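Local atomic coordinates of lectin (Polyandrocarpa misakiensis, PDB entry 1BYF), a protein that binds galactose in a calcium-dependent manner as a dimeric C-type lectin and takes part in the tunicate's defence against microorganisms. Residues M12-A17 with D52-A57; M26-S31 with R115-E120. All blocks are in the same frame, centred on the assembly; numbering follows the deposited sequence.

Contact 1: M12-A17 with D52-A57. With ZN (zinc ion), chain E.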
loop_
_atom_site.group_PDB
_atom_site.type_symbol
_atom_site.label_atom_id
_atom_site.label_comp_id
_atom_site.label_asym_id
_atom_site.label_seq_id
_atom_site.Cartn_x
_atom_site.Cartn_y
_atom_site.Cartn_z
ATOM N N MET A 12 14.448 -3.779 7.654
ATOM C CA MET A 12 15.542 -2.925 8.051
ATOM C C MET A 12 15.325 -2.415 9.489
ATOM O O MET A 12 14.211 -2.509 9.992
ATOM C CB MET A 12 15.533 -1.627 7.252
ATOM C CG MET A 12 16.190 -1.504 5.913
ATOM S SD MET A 12 15.150 -0.381 4.903
ATOM C CE MET A 12 14.179 -1.635 4.066
ATOM N N ASN A 13 16.384 -1.780 9.988
ATOM C CA ASN A 13 16.259 -1.128 11.293
ATOM C C ASN A 13 15.566 0.215 11.035
ATOM O O ASN A 13 15.333 0.599 9.883
ATOM C CB ASN A 13 17.581 -0.972 12.022
ATOM C CG ASN A 13 18.643 -0.198 11.281
ATOM O OD1 ASN A 13 18.340 0.712 10.502
ATOM N ND2 ASN A 13 19.909 -0.546 11.512
ATOM N N TYR A 14 15.230 0.925 12.092
ATOM C CA TYR A 14 14.524 2.192 12.001
ATOM C C TYR A 14 15.266 3.272 11.233
ATOM O O TYR A 14 14.653 3.935 10.383
ATOM C CB TYR A 14 14.190 2.657 13.420
ATOM C CG TYR A 14 13.408 3.947 13.482
ATOM C CD1 TYR A 14 12.040 3.938 13.272
ATOM C CD2 TYR A 14 14.033 5.165 13.734
ATOM C CE1 TYR A 14 11.299 5.102 13.325
ATOM C CE2 TYR A 14 13.298 6.337 13.793
ATOM C CZ TYR A 14 11.936 6.297 13.590
ATOM O OH TYR A 14 11.181 7.447 13.634
ATOM N N ALA A 15 16.556 3.460 11.508
ATOM C CA ALA A 15 17.305 4.490 10.786
ATOM C C ALA A 15 17.263 4.193 9.286
ATOM O O ALA A 15 16.965 5.072 8.481
ATOM C CB ALA A 15 18.745 4.592 11.258
ATOM N N ASP A 16 17.554 2.948 8.926
ATOM C CA ASP A 16 17.580 2.540 7.528
ATOM C C ASP A 16 16.215 2.686 6.863
ATOM O O ASP A 16 16.154 2.999 5.675
ATOM C CB ASP A 16 18.121 1.118 7.388
ATOM C CG ASP A 16 19.611 1.039 7.684
ATOM O OD1 ASP A 16 20.285 2.092 7.700
ATOM O OD2 ASP A 16 20.131 -0.070 7.914
ATOM N N ALA A 17 15.141 2.480 7.619
ATOM C CA ALA A 17 13.800 2.641 7.059
ATOM C C ALA A 17 13.599 4.109 6.668
ATOM O O ALA A 17 13.030 4.405 5.617
ATOM C CB ALA A 17 12.729 2.197 8.029
ATOM N N ASP A 52 5.386 -7.189 11.383
ATOM C CA ASP A 52 5.757 -5.925 12.002
ATOM C C ASP A 52 6.215 -4.929 10.936
ATOM O O ASP A 52 6.944 -5.305 10.009
ATOM C CB ASP A 52 6.923 -6.112 12.974
ATOM C CG ASP A 52 6.632 -7.020 14.145
ATOM O OD1 ASP A 52 5.454 -7.175 14.521
ATOM O OD2 ASP A 52 7.600 -7.590 14.698
ATOM N N TYR A 53 5.851 -3.667 11.114
ATOM C CA TYR A 53 6.241 -2.604 10.215
ATOM C C TYR A 53 6.718 -1.364 10.976
ATOM O O TYR A 53 6.085 -1.003 11.967
ATOM C CB TYR A 53 5.032 -2.101 9.401
ATOM C CG TYR A 53 4.616 -3.069 8.321
ATOM C CD1 TYR A 53 3.862 -4.191 8.618
ATOM C CD2 TYR A 53 4.992 -2.845 7.005
ATOM C CE1 TYR A 53 3.485 -5.076 7.624
ATOM C CE2 TYR A 53 4.618 -3.722 6.000
ATOM C CZ TYR A 53 3.870 -4.834 6.323
ATOM O OH TYR A 53 3.497 -5.710 5.327
ATOM N N TRP A 54 7.742 -0.698 10.464
ATOM C CA TRP A 54 8.168 0.544 11.102
ATOM C C TRP A 54 7.177 1.646 10.718
ATOM O O TRP A 54 6.589 1.598 9.635
ATOM C CB TRP A 54 9.539 0.987 10.620
ATOM C CG TRP A 54 10.701 0.233 11.181
ATOM C CD1 TRP A 54 11.631 -0.490 10.496
ATOM C CD2 TRP A 54 11.054 0.151 12.573
ATOM N NE1 TRP A 54 12.539 -1.024 11.383
ATOM C CE2 TRP A 54 12.210 -0.647 12.656
ATOM C CE3 TRP A 54 10.500 0.668 13.745
ATOM C CZ2 TRP A 54 12.828 -0.938 13.874
ATOM C CZ3 TRP A 54 11.114 0.376 14.957
ATOM C CH2 TRP A 54 12.269 -0.418 15.011
ATOM N N VAL A 55 7.001 2.616 11.595
ATOM C CA VAL A 55 6.211 3.810 11.325
ATOM C C VAL A 55 7.121 4.987 11.725
ATOM O O VAL A 55 8.128 4.782 12.414
ATOM C CB VAL A 55 4.839 3.934 11.981
ATOM C CG1 VAL A 55 3.923 2.784 11.561
ATOM C CG2 VAL A 55 4.910 4.018 13.503
ATOM N N GLY A 56 6.805 6.186 11.264
ATOM C CA GLY A 56 7.634 7.342 11.508
ATOM C C GLY A 56 7.445 8.042 12.836
ATOM O O GLY A 56 7.094 9.227 12.837
ATOM N N ALA A 57 7.685 7.355 13.947
ATOM C CA ALA A 57 7.564 7.989 15.261
ATOM C C ALA A 57 8.653 7.444 16.176
ATOM O O ALA A 57 9.064 6.287 16.046
ATOM C CB ALA A 57 6.178 7.808 15.842
HETATM ZN ZN ZN E . 7.478 -8.510 16.358
#
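Y14, in the first turn of helix 14-22, lies against W54 of strand 53-55, and the two residues account for most of the surface buried here. Starting at its root, Y14 CB sits 3.8 Å from the centroid of the six-membered ring of W54 and 7° off the ring normal, a CH-pi contact over the face. With CG anti to the backbone N (chi1 -178°), the phenol then extends past the indole, where its outer atoms meet V55 and A57. Its CD1 edge meets W54 CE3 at 3.6 Å; the planes stand at 74° with centroids 5.4 Å apart, an edge-to-face pair in which Y14 supplies the edge. Further out, Y14 CE1 comes within 3.3 Å of V55 O, which lies near the plane of the phenol. Y14 OH is hydrogen-bonded to D58 OD2. W54 NE1 donates to M12 O at 2.6 Å, with the acceptor in the ring plane. A17 CB makes an apolar contact with W54 CD1 at 3.8 Å. N13 caps the helix: its OD1 accepts from D16 N. At the far end of segment 52-57, D52 OD2 binds a zinc ion at 1.9 Å. Both polar atoms of this buried aromatic pair therefore have partners, and the M12 bond together with the CH-pi contact should restrict rotation of the indole and hold the start of the helix against the sheet of the C-type lectin fold.

Contact 2: M26-S31 with R115-E120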
loop_
_atom_site.group_PDB
_atom_site.type_symbol
_atom_site.label_atom_id
_atom_site.label_comp_id
_atom_site.label_asym_id
_atom_site.label_seq_id
_atom_site.Cartn_x
_atom_site.Cartn_y
_atom_site.Cartn_z
ATOM N N MET A 26 10.036 10.037 -0.410
ATOM C CA MET A 26 8.929 9.857 0.523
ATOM C C MET A 26 9.433 9.937 1.960
ATOM O O MET A 26 10.608 10.230 2.175
ATOM C CB MET A 26 8.270 8.499 0.275
ATOM C CG MET A 26 8.045 8.160 -1.195
ATOM S SD MET A 26 7.213 6.567 -1.395
ATOM C CE MET A 26 5.571 6.996 -0.847
ATOM N N ALA A 27 8.571 9.659 2.925
ATOM C CA ALA A 27 8.937 9.679 4.331
ATOM C C ALA A 27 8.316 8.489 5.059
ATOM O O ALA A 27 7.251 8.011 4.657
ATOM C CB ALA A 27 8.465 10.965 5.003
ATOM N N LEU A 28 8.973 8.035 6.124
ATOM C CA LEU A 28 8.411 6.924 6.905
ATOM C C LEU A 28 7.003 7.348 7.306
ATOM O O LEU A 28 6.827 8.492 7.742
ATOM C CB LEU A 28 9.315 6.623 8.088
ATOM C CG LEU A 28 9.223 5.270 8.781
ATOM C CD1 LEU A 28 9.330 4.120 7.791
ATOM C CD2 LEU A 28 10.344 5.173 9.827
ATOM N N VAL A 29 6.006 6.500 7.102
ATOM C CA VAL A 29 4.619 6.879 7.352
ATOM C C VAL A 29 4.439 7.606 8.676
ATOM O O VAL A 29 4.934 7.189 9.725
ATOM C CB VAL A 29 3.681 5.669 7.235
ATOM C CG1 VAL A 29 3.837 4.733 8.422
ATOM C CG2 VAL A 29 2.230 6.115 7.071
ATOM N N SER A 30 3.710 8.724 8.618
ATOM C CA SER A 30 3.461 9.540 9.801
ATOM C C SER A 30 2.123 10.253 9.716
ATOM O O SER A 30 1.172 9.816 10.367
ATOM C CB SER A 30 4.597 10.543 10.013
ATOM O OG SER A 30 4.742 11.386 8.888
ATOM N N SER A 31 2.014 11.333 8.948
ATOM C CA SER A 31 0.732 12.035 8.872
ATOM C C SER A 31 -0.368 11.110 8.383
ATOM O O SER A 31 -1.508 11.252 8.838
ATOM C CB SER A 31 0.809 13.290 8.007
ATOM O OG SER A 31 0.699 12.970 6.637
ATOM N N ARG A 115 12.485 -4.710 10.514
ATOM C CA ARG A 115 11.039 -4.732 10.319
ATOM C C ARG A 115 10.732 -4.189 8.917
ATOM O O ARG A 115 11.585 -3.558 8.309
ATOM C CB ARG A 115 10.261 -3.912 11.339
ATOM C CG ARG A 115 10.897 -3.895 12.719
ATOM C CD ARG A 115 10.027 -3.116 13.703
ATOM N NE ARG A 115 9.534 -4.065 14.695
ATOM C CZ ARG A 115 10.210 -4.482 15.758
ATOM N NH1 ARG A 115 11.417 -4.033 16.048
ATOM N NH2 ARG A 115 9.624 -5.370 16.546
ATOM N N ARG A 116 9.510 -4.466 8.482
ATOM C CA ARG A 116 9.080 -4.001 7.162
ATOM C C ARG A 116 8.923 -2.487 7.190
ATOM O O ARG A 116 8.975 -1.859 8.247
ATOM C CB ARG A 116 7.814 -4.734 6.731
ATOM C CG ARG A 116 8.069 -6.164 6.266
ATOM C CD ARG A 116 6.767 -6.921 6.058
ATOM N NE ARG A 116 6.948 -8.156 5.308
ATOM C CZ ARG A 116 7.561 -9.253 5.733
ATOM N NH1 ARG A 116 8.084 -9.332 6.956
ATOM N NH2 ARG A 116 7.658 -10.305 4.924
ATOM N N VAL A 117 8.754 -1.899 6.017
ATOM C CA VAL A 117 8.698 -0.452 5.887
ATOM C C VAL A 117 7.457 0.055 5.164
ATOM O O VAL A 117 6.982 -0.531 4.195
ATOM C CB VAL A 117 9.953 0.024 5.116
ATOM C CG1 VAL A 117 10.007 1.549 5.039
ATOM C CG2 VAL A 117 11.226 -0.508 5.781
ATOM N N ILE A 118 6.964 1.184 5.648
ATOM C CA ILE A 118 5.827 1.884 5.088
ATOM C C ILE A 118 6.225 3.349 4.887
ATOM O O ILE A 118 6.604 4.012 5.854
ATOM C CB ILE A 118 4.577 1.858 5.983
ATOM C CG1 ILE A 118 4.245 0.412 6.355
ATOM C CG2 ILE A 118 3.398 2.521 5.276
ATOM C CD1 ILE A 118 3.122 0.293 7.366
ATOM N N CYS A 119 6.150 3.803 3.642
ATOM C CA CYS A 119 6.473 5.183 3.329
ATOM C C CYS A 119 5.222 5.916 2.834
ATOM O O CYS A 119 4.292 5.292 2.320
ATOM C CB CYS A 119 7.530 5.302 2.235
ATOM S SG CYS A 119 8.975 4.256 2.454
ATOM N N GLU A 120 5.254 7.236 3.000
ATOM C CA GLU A 120 4.168 8.093 2.565
ATOM C C GLU A 120 4.696 9.312 1.801
ATOM O O GLU A 120 5.849 9.721 1.914
ATOM C CB GLU A 120 3.324 8.602 3.738
ATOM C CG GLU A 120 3.981 9.656 4.616
ATOM C CD GLU A 120 3.064 10.317 5.619
ATOM O OE1 GLU A 120 2.346 9.625 6.374
ATOM O OE2 GLU A 120 3.047 11.576 5.688
#
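The apolar centre is built from V29 and I118, which lie side by side and point the same way: V29 CB is 3.7 Å from I118 CG2, and V29 CG1 packs on I118 CB. L28 and V117 meet at about a right angle, the CD1 branch of L28 reaching V117 CG1 at 3.8 Å. At the other end M26 CB touches C119 CB, whose SG continues into the disulfide with C21 of helix 14-22, the link between first helix and C-terminal strand characteristic of the C-type lectin fold. Backbone bonds join these groups into an antiparallel ladder. A27 and E120 form a hydrogen-bonded pair, with A27 N to E120 O at 2.9 Å and E120 N to A27 O at 2.7 Å; V29 N donates to I118 O at an N-H...O angle of 170°. At the polar edge, E120 CG stands between the backbone N and the carbonyl carbon (chi1 72°), and the extended chain beyond it carries the carboxylate to the serines. S30 N donates a hydrogen bond to E120 OE1 at 2.8 Å from above the carboxylate plane, 66° out of it, whereas S31 OG donates to E120 OE2 at 2.9 Å on the syn side. A32 N is also hydrogen-bonded to OE1, and Y3 OH to S31 OG. Several donors thus grip one buried carboxylate, which would be expected to favour its ionised form and ties the chain after strand 27-28 to strand 115-122.

Contacts 1 and 2 have centres 7 Å apart and both reach the same sheet, through strands 53-55 and 115-122, which run parallel. Two probable backbone hydrogen bonds join them directly, G56 N to V29 O at 2.6 Å and W54 N to R116 O at 2.8 Å, and Y53 CD2 packs on I118 CG1 at 3.4 Å. R115 adds a cation-pi contact with W54. The metal neighbourhoods differ: the W54 side chain is about 8 Å from that of D107, a ligand of the sugar-binding calcium, and about 10 Å from a bound calcium ion, whereas contact 2 lies away from that site, with the S31 side chain about 8 Å from a bound zinc ion.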